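Local structure of conserved membrane protein (Chlamydia abortus, 6GZU) at residues L30-S35 and T248-C253; F98-Y103 and K214-P219; E146-D151 and S209-K214; S168-L173 and F187-V192. The protein acts as a chlamydial effector that combines deubiquitinating and acetylating activities and induces Golgi fragmentation, this chain being its CE-clan enzyme portion. All blocks are in the same frame, centred on the assembly; numbering follows the deposited sequence. Where two conformers were deposited one is given.

Contact 1 (L30-S35 and T248-C253)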
loop_
_atom_site.group_PDB
_atom_site.type_symbol
_atom_site.label_atom_id
_atom_site.label_comp_id
_atom_site.label_asym_id
_atom_site.label_seq_id
_atom_site.Cartn_x
_atom_site.Cartn_y
_atom_site.Cartn_z
ATOM N N LEU A 30 -10.498 4.609 5.210
ATOM C CA LEU A 30 -10.813 4.671 3.782
ATOM C C LEU A 30 -11.612 3.477 3.306
ATOM O O LEU A 30 -12.486 3.624 2.449
ATOM C CB LEU A 30 -9.529 4.825 2.947
ATOM C CG LEU A 30 -8.935 6.217 3.102
ATOM C CD1 LEU A 30 -7.556 6.238 2.450
ATOM C CD2 LEU A 30 -9.831 7.268 2.505
ATOM N N SER A 31 -11.345 2.299 3.862
ATOM C CA SER A 31 -12.070 1.097 3.439
ATOM C C SER A 31 -13.530 1.169 3.823
ATOM O O SER A 31 -14.336 0.470 3.226
ATOM C CB SER A 31 -11.434 -0.180 4.010
ATOM O OG SER A 31 -11.824 -0.370 5.368
ATOM N N GLU A 32 -13.896 2.017 4.786
ATOM C CA GLU A 32 -15.289 2.171 5.175
ATOM C C GLU A 32 -16.015 3.044 4.161
ATOM O O GLU A 32 -17.224 2.931 3.980
ATOM C CB GLU A 32 -15.418 2.763 6.594
ATOM C CG GLU A 32 -14.850 1.825 7.628
ATOM C CD GLU A 32 -15.209 2.176 9.051
ATOM O OE1 GLU A 32 -15.650 3.331 9.356
ATOM O OE2 GLU A 32 -15.036 1.255 9.878
ATOM N N LYS A 33 -15.265 3.922 3.503
ATOM C CA LYS A 33 -15.837 4.781 2.473
ATOM C C LYS A 33 -15.814 4.111 1.094
ATOM O O LYS A 33 -16.741 4.303 0.279
ATOM C CB LYS A 33 -15.026 6.066 2.410
ATOM C CG LYS A 33 -15.464 6.998 1.327
ATOM C CD LYS A 33 -14.714 8.296 1.408
ATOM C CE LYS A 33 -15.242 9.237 0.345
ATOM N NZ LYS A 33 -14.303 10.358 0.043
ATOM N N HIS A 34 -14.808 3.274 0.862
ATOM C CA HIS A 34 -14.555 2.657 -0.443
ATOM C C HIS A 34 -14.559 1.145 -0.281
ATOM O O HIS A 34 -13.566 0.553 0.110
ATOM C CB HIS A 34 -13.195 3.130 -0.973
ATOM C CG HIS A 34 -13.135 4.603 -1.215
ATOM N ND1 HIS A 34 -13.753 5.209 -2.290
ATOM C CD2 HIS A 34 -12.555 5.602 -0.500
ATOM C CE1 HIS A 34 -13.552 6.517 -2.231
ATOM N NE2 HIS A 34 -12.827 6.780 -1.154
ATOM N N SER A 35 -15.709 0.535 -0.544
ATOM C CA SER A 35 -15.827 -0.902 -0.345
ATOM C C SER A 35 -14.937 -1.732 -1.276
ATOM O O SER A 35 -14.730 -2.916 -1.025
ATOM C CB SER A 35 -17.275 -1.345 -0.465
ATOM O OG SER A 35 -17.771 -1.122 -1.769
ATOM N N THR A 248 -16.106 3.312 12.309
ATOM C CA THR A 248 -17.356 2.878 12.971
ATOM C C THR A 248 -17.784 1.451 12.602
ATOM O O THR A 248 -18.697 0.908 13.216
ATOM C CB THR A 248 -18.595 3.805 12.678
ATOM O OG1 THR A 248 -18.935 3.694 11.274
ATOM C CG2 THR A 248 -18.275 5.250 13.014
ATOM N N GLN A 249 -17.119 0.816 11.646
ATOM C CA GLN A 249 -17.577 -0.502 11.219
ATOM C C GLN A 249 -16.599 -1.616 11.575
ATOM O O GLN A 249 -16.784 -2.768 11.160
ATOM C CB GLN A 249 -17.825 -0.541 9.710
ATOM C CG GLN A 249 -18.734 0.522 9.114
ATOM C CD GLN A 249 -18.720 0.505 7.567
ATOM O OE1 GLN A 249 -18.328 -0.486 6.934
ATOM N NE2 GLN A 249 -19.122 1.619 6.964
ATOM N N ALA A 250 -15.508 -1.281 12.248
ATOM C CA ALA A 250 -14.500 -2.269 12.602
ATOM C C ALA A 250 -14.861 -3.058 13.841
ATOM O O ALA A 250 -15.476 -2.524 14.798
ATOM C CB ALA A 250 -13.165 -1.576 12.831
ATOM N N SER A 251 -14.490 -4.331 13.830
ATOM C CA SER A 251 -14.691 -5.183 14.979
ATOM C C SER A 251 -13.767 -4.768 16.111
ATOM O O SER A 251 -12.751 -4.088 15.884
ATOM C CB SER A 251 -14.368 -6.611 14.603
ATOM O OG SER A 251 -12.989 -6.703 14.327
ATOM N N ASP A 252 -14.100 -5.198 17.324
ATOM C CA ASP A 252 -13.229 -4.971 18.469
ATOM C C ASP A 252 -11.837 -5.574 18.224
ATOM O O ASP A 252 -10.815 -4.984 18.592
ATOM C CB ASP A 252 -13.886 -5.496 19.763
ATOM C CG ASP A 252 -15.023 -4.586 20.261
ATOM O OD1 ASP A 252 -15.496 -3.721 19.480
ATOM O OD2 ASP A 252 -15.456 -4.738 21.422
ATOM N N CYS A 253 -11.782 -6.725 17.553
ATOM C CA CYS A 253 -10.504 -7.326 17.244
ATOM C C CYS A 253 -9.647 -6.416 16.364
ATOM O O CYS A 253 -8.461 -6.239 16.624
ATOM C CB CYS A 253 -10.714 -8.657 16.553
ATOM S SG CYS A 253 -9.260 -9.619 16.621
HETATM O O HOH W 1 -17.813 4.921 9.191
#
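Glu32, on the N-terminal helix 20-33, bridges two successive backbone N-H groups, those of Thr248 and Gln249, with its carboxylate and so joins the end of its helix to the loop that leads into helix 252-257. At Thr248 the bond from N to Glu32 OE1 is 3.0 Å long and almost straight, and it uses the syn lone pair of that oxygen. A water doubles the link: it donates to Glu32 OE1 at 2.7 Å and lies 2.7 Å from Thr248 OG1. One residue on, Gln249 N reaches Glu32 OE2 at 2.8 Å, this time from above the carboxylate plane, about 41° out of it. The side chain of Gln249 then runs back past Glu32 in the opposite direction, its amide stacked at 9° to the carboxylate and its NE2 3.9 Å from Glu32 CB. Both chains are extended beyond CG, with chi2 of Glu32 at -167°, which carries the acid from the helix to the loop backbone. With both oxygens engaged, the carboxylate is held against rotation. Ser251 follows as the N-cap of helix 252-257, its OG hydrogen-bonded to Thr254 N.

Contact 2 (F98-Y103 and K214-P219); sequences FRIYAY and KYLDNP
Packing of helix 204-217 on the central mixed sheet of this Ulp1-like protease fold brings Ile100, at the start of strand 100-107, against Leu216 and Tyr215 in the C-terminal turn of the helix. The contact is small and apolar. Ile100 points toward the helix, whereas Leu216 leaves the helix to one side and only its end swings in, so that the two side chains pass each other in opposite directions. Their closest approach is methyl to methyl, Ile100 CD1 to Leu216 CD2 at 3.6 Å. The same leucine methyl also lies 3.9 Å from Ile100 CG2, resting against both branches of the isoleucine. CG2 in turn looks obliquely at the Tyr215 ring, 4.3 Å from CE1. The tyrosine extends toward the sheet because its CG is anti to the backbone N (chi1 173°), and Pro219 CA sits 3.6 Å above one face of the ring, toward its rim. The Tyr215 hydroxyl is hydrogen-bonded to Glu146 OE2 and Asn141 ND2, which anchors the ring at its polar end. Around this cluster, Ile139 of strand 134-141 touches both Ile100 and Tyr215, while Leu37 of the short edge strand 37-38 touches Ile100 and Leu216; the helix end thus packs across strands 37-38, 100-107 and 134-141, from the edge of the sheet to its middle.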
loop_
_atom_site.group_PDB
_atom_site.type_symbol
_atom_site.label_atom_id
_atom_site.label_comp_id
_atom_site.label_asym_id
_atom_site.label_seq_id
_atom_site.Cartn_x
_atom_site.Cartn_y
_atom_site.Cartn_z
ATOM N N PHE A 98 -12.418 -7.342 -4.154
ATOM C CA PHE A 98 -11.826 -6.009 -4.119
ATOM C C PHE A 98 -11.262 -5.596 -5.476
ATOM O O PHE A 98 -10.937 -6.475 -6.310
ATOM C CB PHE A 98 -10.724 -5.983 -3.068
ATOM C CG PHE A 98 -11.229 -6.199 -1.685
ATOM C CD1 PHE A 98 -11.819 -5.143 -1.007
ATOM C CD2 PHE A 98 -11.115 -7.427 -1.055
ATOM C CE1 PHE A 98 -12.295 -5.299 0.274
ATOM C CE2 PHE A 98 -11.619 -7.595 0.244
ATOM C CZ PHE A 98 -12.174 -6.501 0.908
ATOM N N ARG A 99 -11.044 -4.281 -5.676
ATOM C CA ARG A 99 -10.513 -3.788 -6.952
ATOM C C ARG A 99 -9.244 -2.971 -6.842
ATOM O O ARG A 99 -8.455 -2.882 -7.794
ATOM C CB ARG A 99 -11.553 -2.905 -7.635
ATOM C CG ARG A 99 -12.856 -3.622 -7.893
ATOM C CD ARG A 99 -12.627 -4.948 -8.658
ATOM N NE ARG A 99 -12.234 -4.732 -10.057
ATOM C CZ ARG A 99 -11.867 -5.714 -10.882
ATOM N NH1 ARG A 99 -11.799 -6.953 -10.405
ATOM N NH2 ARG A 99 -11.580 -5.468 -12.173
ATOM N N ILE A 100 -9.022 -2.365 -5.684
ATOM C CA ILE A 100 -7.880 -1.501 -5.464
ATOM C C ILE A 100 -7.167 -2.018 -4.224
ATOM O O ILE A 100 -7.802 -2.187 -3.147
ATOM C CB ILE A 100 -8.300 -0.026 -5.277
ATOM C CG1 ILE A 100 -9.062 0.460 -6.514
ATOM C CG2 ILE A 100 -7.044 0.832 -4.960
ATOM C CD1 ILE A 100 -9.598 1.832 -6.429
ATOM N N TYR A 101 -5.861 -2.281 -4.358
ATOM C CA TYR A 101 -5.064 -2.881 -3.288
ATOM C C TYR A 101 -3.950 -1.914 -2.954
ATOM O O TYR A 101 -3.113 -1.628 -3.801
ATOM C CB TYR A 101 -4.474 -4.219 -3.770
ATOM C CG TYR A 101 -5.519 -5.301 -3.983
ATOM C CD1 TYR A 101 -6.468 -5.195 -4.997
ATOM C CD2 TYR A 101 -5.513 -6.475 -3.198
ATOM C CE1 TYR A 101 -7.442 -6.207 -5.164
ATOM C CE2 TYR A 101 -6.449 -7.497 -3.378
ATOM C CZ TYR A 101 -7.415 -7.341 -4.355
ATOM O OH TYR A 101 -8.381 -8.319 -4.534
ATOM N N ALA A 102 -3.912 -1.404 -1.724
ATOM C CA ALA A 102 -2.946 -0.370 -1.390
ATOM C C ALA A 102 -2.004 -0.790 -0.265
ATOM O O ALA A 102 -2.488 -1.068 0.851
ATOM C CB ALA A 102 -3.643 0.941 -1.055
ATOM N N TYR A 103 -0.692 -0.792 -0.519
ATOM C CA TYR A 103 0.287 -1.360 0.390
ATOM C C TYR A 103 1.268 -0.334 0.882
ATOM O O TYR A 103 2.085 0.201 0.115
ATOM C CB TYR A 103 1.145 -2.396 -0.377
ATOM C CG TYR A 103 0.364 -3.600 -0.835
ATOM C CD1 TYR A 103 -0.398 -3.563 -2.018
ATOM C CD2 TYR A 103 0.319 -4.743 -0.040
ATOM C CE1 TYR A 103 -1.153 -4.682 -2.398
ATOM C CE2 TYR A 103 -0.446 -5.857 -0.390
ATOM C CZ TYR A 103 -1.196 -5.814 -1.546
ATOM O OH TYR A 103 -1.933 -6.934 -1.876
ATOM N N LYS A 214 -7.154 10.936 -1.734
ATOM C CA LYS A 214 -7.530 11.642 -2.937
ATOM C C LYS A 214 -7.581 10.755 -4.163
ATOM O O LYS A 214 -8.439 10.942 -5.015
ATOM C CB LYS A 214 -6.522 12.763 -3.158
ATOM C CG LYS A 214 -6.360 13.674 -1.962
ATOM C CD LYS A 214 -7.127 14.912 -2.146
ATOM C CE LYS A 214 -6.876 15.816 -0.957
ATOM N NZ LYS A 214 -7.939 16.815 -0.734
ATOM N N TYR A 215 -6.651 9.812 -4.260
ATOM C CA TYR A 215 -6.612 8.862 -5.385
ATOM C C TYR A 215 -7.908 8.094 -5.485
ATOM O O TYR A 215 -8.379 7.823 -6.602
ATOM C CB TYR A 215 -5.422 7.891 -5.239
ATOM C CG TYR A 215 -5.372 6.772 -6.242
ATOM C CD1 TYR A 215 -6.037 5.581 -6.002
ATOM C CD2 TYR A 215 -4.632 6.888 -7.424
ATOM C CE1 TYR A 215 -5.996 4.543 -6.920
ATOM C CE2 TYR A 215 -4.614 5.860 -8.348
ATOM C CZ TYR A 215 -5.304 4.692 -8.093
ATOM O OH TYR A 215 -5.280 3.632 -8.979
ATOM N N LEU A 216 -8.465 7.687 -4.344
ATOM C CA LEU A 216 -9.668 6.855 -4.372
ATOM C C LEU A 216 -10.900 7.644 -4.861
ATOM O O LEU A 216 -11.887 7.052 -5.337
ATOM C CB LEU A 216 -9.932 6.219 -2.977
ATOM C CG LEU A 216 -8.910 5.116 -2.604
ATOM C CD1 LEU A 216 -9.086 4.709 -1.150
ATOM C CD2 LEU A 216 -9.065 3.864 -3.517
ATOM N N ASP A 217 -10.864 8.974 -4.726
ATOM C CA ASP A 217 -11.909 9.817 -5.322
ATOM C C ASP A 217 -11.630 10.198 -6.777
ATOM O O ASP A 217 -12.546 10.459 -7.542
ATOM C CB ASP A 217 -12.142 11.078 -4.485
ATOM C CG ASP A 217 -12.877 10.773 -3.175
ATOM O OD1 ASP A 217 -13.657 9.800 -3.124
ATOM O OD2 ASP A 217 -12.666 11.494 -2.199
ATOM N N ASN A 218 -10.359 10.203 -7.141
ATOM C CA ASN A 218 -9.934 10.563 -8.501
ATOM C C ASN A 218 -8.589 9.921 -8.798
ATOM O O ASN A 218 -7.566 10.396 -8.345
ATOM C CB ASN A 218 -9.802 12.088 -8.618
ATOM C CG ASN A 218 -9.179 12.523 -9.933
ATOM O OD1 ASN A 218 -9.064 11.743 -10.897
ATOM N ND2 ASN A 218 -8.759 13.790 -9.974
ATOM N N PRO A 219 -8.572 8.805 -9.529
ATOM C CA PRO A 219 -7.288 8.103 -9.709
ATOM C C PRO A 219 -6.287 8.848 -10.560
ATOM O O PRO A 219 -5.128 8.440 -10.599
ATOM C CB PRO A 219 -7.673 6.801 -10.409
ATOM C CG PRO A 219 -9.001 7.125 -11.028
ATOM C CD PRO A 219 -9.699 8.054 -10.083
#

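Contact 3 (E146-D151 and S209-K214); sequences EVVFFD and SLFLDK
Phe150 of strand 146-150 and Phe211 of helix 204-217 face each other with their CA atoms 7.9 Å apart, where the helix lies over the central sheet of the Ulp1-like catalytic fold. Their rings form an offset stack, with centroids 4.6 Å apart and planes inclined by 16°. In both residues CG stands anti to the backbone N (chi1 176° in each), which sends the two side chains out from their backbones and past one another in opposite directions. The slip is large enough to set Phe211 CB over the face of the Phe150 ring, a CH-pi contact 3.7 Å from its centroid. The overlap is tight: Phe150 CD2 comes to 3.3 Å from Phe211 CG, over the face of the Phe211 ring. The next residue, Asp151, binds His134 NE2 through OD1, and helix 204-217 begins at Cys204, consistent with the Cys-His-Asp triad of the family; the stacked rings therefore join the two elements that carry the probable acid and nucleophile. Ile139, from strand 134-141, also touches Phe211. Two residues before Phe150, on the same side of the strand, Val148 meets the Phe211 ring obliquely through CG1, 4.1 Å from CE2.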
loop_
_atom_site.group_PDB
_atom_site.type_symbol
_atom_site.label_atom_id
_atom_site.label_comp_id
_atom_site.label_asym_id
_atom_site.label_seq_id
_atom_site.Cartn_x
_atom_site.Cartn_y
_atom_site.Cartn_z
ATOM N N GLU A 146 -3.188 -0.814 -13.566
ATOM C CA GLU A 146 -2.043 0.025 -13.257
ATOM C C GLU A 146 -1.466 -0.340 -11.914
ATOM O O GLU A 146 -2.186 -0.777 -10.989
ATOM C CB GLU A 146 -2.425 1.520 -13.301
ATOM C CG GLU A 146 -3.411 1.967 -12.238
ATOM C CD GLU A 146 -3.948 3.409 -12.419
ATOM O OE1 GLU A 146 -3.912 3.928 -13.550
ATOM O OE2 GLU A 146 -4.375 4.071 -11.422
ATOM N N VAL A 147 -0.165 -0.102 -11.806
ATOM C CA VAL A 147 0.568 -0.158 -10.538
ATOM C C VAL A 147 1.083 1.238 -10.285
ATOM O O VAL A 147 1.902 1.758 -11.052
ATOM C CB VAL A 147 1.738 -1.203 -10.609
ATOM C CG1 VAL A 147 2.506 -1.267 -9.261
ATOM C CG2 VAL A 147 1.237 -2.588 -11.035
ATOM N N VAL A 148 0.532 1.878 -9.250
ATOM C CA VAL A 148 0.920 3.230 -8.900
ATOM C C VAL A 148 1.869 3.230 -7.705
ATOM O O VAL A 148 1.592 2.600 -6.686
ATOM C CB VAL A 148 -0.351 4.073 -8.553
ATOM C CG1 VAL A 148 0.036 5.503 -8.072
ATOM C CG2 VAL A 148 -1.241 4.123 -9.807
ATOM N N PHE A 149 2.986 3.924 -7.843
ATOM C CA PHE A 149 3.936 4.039 -6.750
ATOM C C PHE A 149 4.018 5.493 -6.293
ATOM O O PHE A 149 4.318 6.413 -7.099
ATOM C CB PHE A 149 5.329 3.598 -7.246
ATOM C CG PHE A 149 6.421 3.821 -6.243
ATOM C CD1 PHE A 149 6.428 3.132 -5.040
ATOM C CD2 PHE A 149 7.432 4.715 -6.502
ATOM C CE1 PHE A 149 7.450 3.318 -4.121
ATOM C CE2 PHE A 149 8.447 4.894 -5.595
ATOM C CZ PHE A 149 8.450 4.221 -4.410
ATOM N N PHE A 150 3.739 5.704 -5.010
ATOM C CA PHE A 150 3.822 7.037 -4.413
ATOM C C PHE A 150 4.921 7.141 -3.388
ATOM O O PHE A 150 4.959 6.381 -2.438
ATOM C CB PHE A 150 2.475 7.391 -3.746
ATOM C CG PHE A 150 2.488 8.707 -3.024
ATOM C CD1 PHE A 150 2.958 8.785 -1.712
ATOM C CD2 PHE A 150 2.059 9.880 -3.650
ATOM C CE1 PHE A 150 3.005 10.011 -1.057
ATOM C CE2 PHE A 150 2.109 11.112 -2.971
ATOM C CZ PHE A 150 2.556 11.156 -1.687
ATOM N N ASP A 151 5.843 8.082 -3.609
ATOM C CA ASP A 151 6.920 8.414 -2.684
ATOM C C ASP A 151 6.935 9.919 -2.590
ATOM O O ASP A 151 7.242 10.606 -3.588
ATOM C CB ASP A 151 8.236 7.915 -3.261
ATOM C CG ASP A 151 9.431 8.306 -2.418
ATOM O OD1 ASP A 151 9.247 8.865 -1.316
ATOM O OD2 ASP A 151 10.544 8.065 -2.867
ATOM N N SER A 209 -0.930 8.707 3.027
ATOM C CA SER A 209 -2.321 8.507 3.424
ATOM C C SER A 209 -3.235 9.536 2.755
ATOM O O SER A 209 -4.339 9.196 2.275
ATOM C CB SER A 209 -2.448 8.578 4.950
ATOM O OG SER A 209 -1.711 7.526 5.552
ATOM N N LEU A 210 -2.788 10.797 2.726
ATOM C CA LEU A 210 -3.517 11.845 2.000
ATOM C C LEU A 210 -3.607 11.480 0.513
ATOM O O LEU A 210 -4.667 11.627 -0.117
ATOM C CB LEU A 210 -2.804 13.204 2.168
ATOM C CG LEU A 210 -3.314 14.507 1.542
ATOM C CD1 LEU A 210 -2.619 15.702 2.240
ATOM C CD2 LEU A 210 -3.026 14.581 0.034
ATOM N N PHE A 211 -2.507 11.018 -0.072
ATOM C CA PHE A 211 -2.549 10.651 -1.482
ATOM C C PHE A 211 -3.609 9.586 -1.747
ATOM O O PHE A 211 -4.390 9.704 -2.715
ATOM C CB PHE A 211 -1.182 10.201 -1.999
ATOM C CG PHE A 211 -1.229 9.742 -3.420
ATOM C CD1 PHE A 211 -1.379 10.681 -4.449
ATOM C CD2 PHE A 211 -1.232 8.387 -3.702
ATOM C CE1 PHE A 211 -1.495 10.290 -5.781
ATOM C CE2 PHE A 211 -1.318 7.950 -5.031
ATOM C CZ PHE A 211 -1.441 8.919 -6.074
ATOM N N LEU A 212 -3.600 8.531 -0.950
ATOM C CA LEU A 212 -4.551 7.448 -1.222
ATOM C C LEU A 212 -5.984 7.978 -1.080
ATOM O O LEU A 212 -6.871 7.630 -1.856
ATOM C CB LEU A 212 -4.345 6.274 -0.271
ATOM C CG LEU A 212 -5.298 5.091 -0.542
ATOM C CD1 LEU A 212 -5.048 4.501 -1.940
ATOM C CD2 LEU A 212 -5.049 4.052 0.513
ATOM N N ASP A 213 -6.224 8.796 -0.059
ATOM C CA ASP A 213 -7.509 9.457 0.160
ATOM C C ASP A 213 -8.009 10.127 -1.126
ATOM O O ASP A 213 -9.125 9.889 -1.589
ATOM C CB ASP A 213 -7.313 10.486 1.262
ATOM C CG ASP A 213 -8.553 10.765 2.006
ATOM O OD1 ASP A 213 -9.538 11.202 1.379
ATOM O OD2 ASP A 213 -8.547 10.574 3.235
ATOM N N LYS A 214 -7.154 10.936 -1.734
ATOM C CA LYS A 214 -7.530 11.642 -2.937
ATOM C C LYS A 214 -7.581 10.755 -4.163
ATOM O O LYS A 214 -8.439 10.942 -5.015
ATOM C CB LYS A 214 -6.522 12.763 -3.158
ATOM C CG LYS A 214 -6.360 13.674 -1.962
ATOM C CD LYS A 214 -7.127 14.912 -2.146
ATOM C CE LYS A 214 -6.876 15.816 -0.957
ATOM N NZ LYS A 214 -7.939 16.815 -0.734
#

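Contact 4 (S168-L173 and F187-V192); sequences SIATRL and FIVKKV
Phe187 leads into strand 188-191 and reaches back onto Ala170 and Leu173 of helix 159-174, the helix that connects strands 146-150 and 188-191 in a beta-alpha-beta unit. Its CB lies 3.9 Å from Ala170 CB. From there the ring turns along the helix, CG being placed anti to the carbonyl carbon (chi1 -80°). CD1 faces the backbone of Leu173, and CE1 comes to 3.7 Å from Leu173 O. Farther out, CZ and CE2 both meet the leucine side chain, CZ 3.9 Å from Leu173 CB and CE2 4.1 Å from Leu173 CD1. Leu173 CB thereby rests over one face of the ring, 13° off its normal, in a CH-pi contact. The remaining ring atom, CD2, lies near the backbone N of Glu146 in the neighbouring strand. At the base of the side chain, Phe187 N donates to Ala170 O at 3.0 Å, approaching from above the carbonyl plane, 48° out of it. Ala170 also packs forward along the strand, its CB 3.8 Å from Val189 CG2. Leu173 also touches Leu59 and Leu61, which flank the zinc ligand His60 in sequence, although the metal itself is about 14 Å from the leucine side chain. One backbone bond thus fixes where the returning chain meets the helix, and the aromatic face packs on the leucine by dispersion and shape, without further polar bonds across the two segments.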
loop_
_atom_site.group_PDB
_atom_site.type_symbol
_atom_site.label_atom_id
_atom_site.label_comp_id
_atom_site.label_asym_id
_atom_site.label_seq_id
_atom_site.Cartn_x
_atom_site.Cartn_y
_atom_site.Cartn_z
ATOM N N SER A 168 7.795 -6.254 -12.133
ATOM C CA SER A 168 7.485 -7.665 -12.081
ATOM C C SER A 168 6.004 -7.849 -11.695
ATOM O O SER A 168 5.289 -8.674 -12.298
ATOM C CB SER A 168 8.424 -8.352 -11.114
ATOM O OG SER A 168 8.311 -9.740 -11.210
ATOM N N ILE A 169 5.503 -7.089 -10.728
ATOM C CA ILE A 169 4.080 -7.126 -10.423
ATOM C C ILE A 169 3.293 -6.779 -11.677
ATOM O O ILE A 169 2.302 -7.458 -12.003
ATOM C CB ILE A 169 3.763 -6.103 -9.295
ATOM C CG1 ILE A 169 4.385 -6.590 -7.984
ATOM C CG2 ILE A 169 2.235 -5.882 -9.163
ATOM C CD1 ILE A 169 4.451 -5.470 -6.903
ATOM N N ALA A 170 3.664 -5.694 -12.366
ATOM C CA ALA A 170 2.860 -5.261 -13.530
ATOM C C ALA A 170 2.810 -6.353 -14.574
ATOM O O ALA A 170 1.747 -6.578 -15.214
ATOM C CB ALA A 170 3.464 -4.016 -14.139
ATOM N N THR A 171 3.954 -7.017 -14.820
ATOM C CA THR A 171 4.040 -8.056 -15.842
ATOM C C THR A 171 3.219 -9.273 -15.432
ATOM O O THR A 171 2.443 -9.819 -16.241
ATOM C CB THR A 171 5.487 -8.426 -16.060
ATOM O OG1 THR A 171 6.143 -7.270 -16.607
ATOM C CG2 THR A 171 5.613 -9.616 -17.087
ATOM N N ARG A 172 3.375 -9.738 -14.187
ATOM C CA ARG A 172 2.621 -10.906 -13.747
ATOM C C ARG A 172 1.116 -10.697 -13.713
ATOM O O ARG A 172 0.351 -11.615 -14.082
ATOM C CB ARG A 172 3.106 -11.408 -12.388
ATOM C CG ARG A 172 4.600 -11.860 -12.429
ATOM C CD ARG A 172 4.881 -12.627 -11.131
ATOM N NE ARG A 172 6.302 -12.858 -10.928
ATOM C CZ ARG A 172 6.943 -13.835 -11.524
ATOM N NH1 ARG A 172 6.254 -14.653 -12.309
ATOM N NH2 ARG A 172 8.236 -14.050 -11.309
ATOM N N LEU A 173 0.667 -9.527 -13.262
ATOM C CA LEU A 173 -0.764 -9.256 -13.208
ATOM C C LEU A 173 -1.338 -9.063 -14.605
ATOM O O LEU A 173 -2.489 -9.426 -14.837
ATOM C CB LEU A 173 -1.101 -8.057 -12.332
ATOM C CG LEU A 173 -0.652 -8.233 -10.872
ATOM C CD1 LEU A 173 -1.240 -7.126 -10.050
ATOM C CD2 LEU A 173 -1.143 -9.625 -10.325
ATOM N N PHE A 187 0.555 -4.362 -16.794
ATOM C CA PHE A 187 -0.099 -3.173 -16.256
ATOM C C PHE A 187 0.860 -1.988 -16.449
ATOM O O PHE A 187 2.110 -2.139 -16.448
ATOM C CB PHE A 187 -0.346 -3.328 -14.746
ATOM C CG PHE A 187 -1.545 -4.156 -14.392
ATOM C CD1 PHE A 187 -2.137 -5.028 -15.290
ATOM C CD2 PHE A 187 -2.107 -4.027 -13.137
ATOM C CE1 PHE A 187 -3.238 -5.778 -14.896
ATOM C CE2 PHE A 187 -3.191 -4.760 -12.758
ATOM C CZ PHE A 187 -3.785 -5.628 -13.655
ATOM N N ILE A 188 0.310 -0.774 -16.575
ATOM C CA ILE A 188 1.187 0.404 -16.622
ATOM C C ILE A 188 1.721 0.713 -15.238
ATOM O O ILE A 188 0.974 0.590 -14.268
ATOM C CB ILE A 188 0.441 1.598 -17.217
ATOM C CG1 ILE A 188 1.376 2.771 -17.414
ATOM C CG2 ILE A 188 -0.756 2.008 -16.327
ATOM C CD1 ILE A 188 0.750 3.875 -18.214
ATOM N N VAL A 189 3.003 1.052 -15.130
ATOM C CA VAL A 189 3.604 1.518 -13.880
ATOM C C VAL A 189 3.657 3.034 -13.893
ATOM O O VAL A 189 4.226 3.665 -14.804
ATOM C CB VAL A 189 5.041 0.929 -13.695
ATOM C CG1 VAL A 189 5.733 1.517 -12.405
ATOM C CG2 VAL A 189 4.989 -0.612 -13.645
ATOM N N LYS A 190 3.132 3.647 -12.836
ATOM C CA LYS A 190 3.133 5.105 -12.710
ATOM C C LYS A 190 3.830 5.497 -11.389
ATOM O O LYS A 190 3.288 5.263 -10.311
ATOM C CB LYS A 190 1.677 5.641 -12.662
ATOM C CG LYS A 190 0.848 5.350 -13.928
ATOM C CD LYS A 190 -0.589 5.875 -13.806
ATOM C CE LYS A 190 -1.312 5.724 -15.143
ATOM N NZ LYS A 190 -2.787 6.075 -15.055
ATOM N N LYS A 191 5.033 6.056 -11.474
ATOM C CA LYS A 191 5.719 6.566 -10.295
ATOM C C LYS A 191 5.335 8.051 -10.288
ATOM O O LYS A 191 5.965 8.890 -10.951
ATOM C CB LYS A 191 7.229 6.341 -10.439
ATOM C CG LYS A 191 7.562 4.800 -10.516
ATOM C CD LYS A 191 9.080 4.556 -10.637
ATOM C CE LYS A 191 9.853 4.757 -9.316
ATOM N NZ LYS A 191 11.337 4.636 -9.531
ATOM N N VAL A 192 4.308 8.399 -9.498
ATOM C CA VAL A 192 3.561 9.633 -9.753
ATOM C C VAL A 192 4.234 10.903 -9.256
ATOM O O VAL A 192 3.966 11.983 -9.792
ATOM C CB VAL A 192 2.133 9.577 -9.173
ATOM C CG1 VAL A 192 1.322 8.541 -9.988
ATOM C CG2 VAL A 192 2.154 9.254 -7.674
#

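How the contacts relate
Contacts 3 and 4 are buried, contact 2 partly so, and contact 1 lies at the surface. Contacts 2 and 3 use successive turns of helix 204-217 against different strands of one sheet, are purely apolar or aromatic across their segments, and meet where Ala102 packs on Leu212. Contact 4 seats helix 159-174 at the edge strand of that sheet and joins contact 3 through backbone bonds between strands 146-150 and 188-191; it mixes a backbone bond with ring packing. Contact 1, about 28 Å from contact 4 between centres, relies instead on a carboxylate, backbone N-H groups and water. It is tied to contact 2 by the salt bridge between Lys33 and Asp217.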